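Local coordinates for nucleosome assembly protein 1, putative (Plasmodium falciparum, PDB 3FS3) that probably binds histones and acts as a histone chaperone in nucleosome assembly, as other members of the nucleosome assembly protein family do, at residues 200-204 / 205-209. Numbering follows the deposited sequence.
Sequences IDWYD and NKNIL
Trp202 lies across Asn207 where a type II beta turn, Tyr203 to Lys206, folds the chain back on itself in the loop between strand 192-197 and helix 260-289, a compact example of an aromatic residue packing across the base of a turn. The turn is closed by Lys206 N donating to Tyr203 O at 3.0 Å, and Asn205 occupies its left-handed corner (phi 56°). The tight side is the indole. The Asn207 amide lies nearly parallel to it, the planes 16° apart, and Asn207 CB makes a CH-pi contact over the five-membered ring, 4.0 Å from its centroid. Ile200 CG2 approaches the opposite face near its rim, and Trp202 CH2 touches Ile208 CG1 at 3.6 Å. Ile208, which is buried, and the indole both pack against Ile136 of helix 131-137. With its CG anti to the backbone N (chi1 -170°), Asn207 also brings OD1 round to accept from Leu209 N at 3.1 Å, an Asx turn whose donor stands above the amide plane and which limits rotation of the amide on the indole face. The turn's tip is looser and exposed: the Asp204 carboxylate and Asn205 amide lie side by side, bridged by one water that donates to Asp204 OD2 at 2.7 Å and accepts from Asn205 ND2.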
# COMPACT_ATOMS: atom_id res chain seq x y z
N ILE A 200 -11.33 13.33 26.19
CA ILE A 200 -12.66 12.89 26.56
C ILE A 200 -13.07 13.45 27.91
O ILE A 200 -12.35 13.29 28.89
CB ILE A 200 -12.72 11.34 26.63
CG1 ILE A 200 -12.28 10.76 25.28
CG2 ILE A 200 -14.15 10.88 26.99
CD1 ILE A 200 -12.22 9.23 25.26
N ASP A 201 -14.22 14.11 27.98
CA ASP A 201 -14.68 14.66 29.24
C ASP A 201 -15.56 13.67 29.98
O ASP A 201 -16.78 13.81 30.03
CB ASP A 201 -15.44 15.97 29.00
CG ASP A 201 -14.55 17.04 28.42
OD1 ASP A 201 -13.46 17.26 28.99
OD2 ASP A 201 -14.92 17.65 27.39
N TRP A 202 -14.92 12.66 30.57
CA TRP A 202 -15.63 11.62 31.31
C TRP A 202 -16.43 12.12 32.51
O TRP A 202 -15.97 12.99 33.25
CB TRP A 202 -14.66 10.54 31.81
CG TRP A 202 -13.88 9.82 30.75
CD1 TRP A 202 -12.60 10.08 30.35
CD2 TRP A 202 -14.32 8.69 29.99
NE1 TRP A 202 -12.21 9.18 29.39
CE2 TRP A 202 -13.24 8.31 29.15
CE3 TRP A 202 -15.51 7.95 29.93
CZ2 TRP A 202 -13.33 7.23 28.26
CZ3 TRP A 202 -15.59 6.87 29.05
CH2 TRP A 202 -14.51 6.52 28.22
N TYR A 203 -17.62 11.58 32.70
CA TYR A 203 -18.43 11.95 33.85
C TYR A 203 -17.93 11.15 35.05
O TYR A 203 -17.21 10.16 34.90
CB TYR A 203 -19.91 11.66 33.61
CG TYR A 203 -20.57 12.62 32.65
CD1 TYR A 203 -20.57 14.00 32.89
CD2 TYR A 203 -21.27 12.15 31.54
CE1 TYR A 203 -21.26 14.88 32.05
CE2 TYR A 203 -21.95 13.01 30.70
CZ TYR A 203 -21.95 14.37 30.96
OH TYR A 203 -22.68 15.20 30.14
N ASP A 204 -18.33 11.58 36.24
CA ASP A 204 -17.91 10.93 37.48
C ASP A 204 -18.01 9.40 37.45
O ASP A 204 -19.00 8.84 36.99
CB ASP A 204 -18.73 11.51 38.64
CG ASP A 204 -18.04 11.32 39.97
OD1 ASP A 204 -16.80 11.21 40.00
OD2 ASP A 204 -18.75 11.30 41.00
N ASN A 205 -16.95 8.74 37.92
CA ASN A 205 -16.86 7.27 37.97
C ASN A 205 -17.07 6.53 36.65
O ASN A 205 -17.13 5.30 36.64
CB ASN A 205 -17.86 6.71 38.99
CG ASN A 205 -17.66 7.28 40.37
OD1 ASN A 205 -16.56 7.22 40.93
ND2 ASN A 205 -18.72 7.84 40.95
N LYS A 206 -17.17 7.26 35.54
CA LYS A 206 -17.40 6.62 34.25
C LYS A 206 -16.16 6.36 33.41
O LYS A 206 -16.23 5.67 32.40
CB LYS A 206 -18.39 7.47 33.43
CG LYS A 206 -19.86 7.05 33.51
CD LYS A 206 -20.45 7.10 34.90
CE LYS A 206 -20.35 5.75 35.61
NZ LYS A 206 -21.08 4.67 34.89
N ASN A 207 -15.02 6.90 33.81
CA ASN A 207 -13.81 6.69 33.03
C ASN A 207 -13.36 5.22 33.07
O ASN A 207 -12.66 4.79 33.98
CB ASN A 207 -12.69 7.60 33.55
CG ASN A 207 -11.48 7.61 32.63
OD1 ASN A 207 -11.46 6.96 31.58
ND2 ASN A 207 -10.46 8.36 33.03
N ILE A 208 -13.78 4.46 32.05
CA ILE A 208 -13.43 3.05 31.94
C ILE A 208 -11.93 2.83 31.83
O ILE A 208 -11.44 1.74 32.10
CB ILE A 208 -14.09 2.41 30.71
CG1 ILE A 208 -13.69 3.19 29.45
CG2 ILE A 208 -15.59 2.37 30.88
CD1 ILE A 208 -14.24 2.62 28.17
N LEU A 209 -11.20 3.87 31.43
CA LEU A 209 -9.75 3.75 31.30
C LEU A 209 -9.13 3.55 32.68
O LEU A 209 -7.94 3.28 32.80
CB LEU A 209 -9.17 5.00 30.64
CG LEU A 209 -9.64 5.33 29.22
CD1 LEU A 209 -8.91 6.58 28.74
CD2 LEU A 209 -9.36 4.17 28.28
O HOH W 1 -18.12 9.91 43.26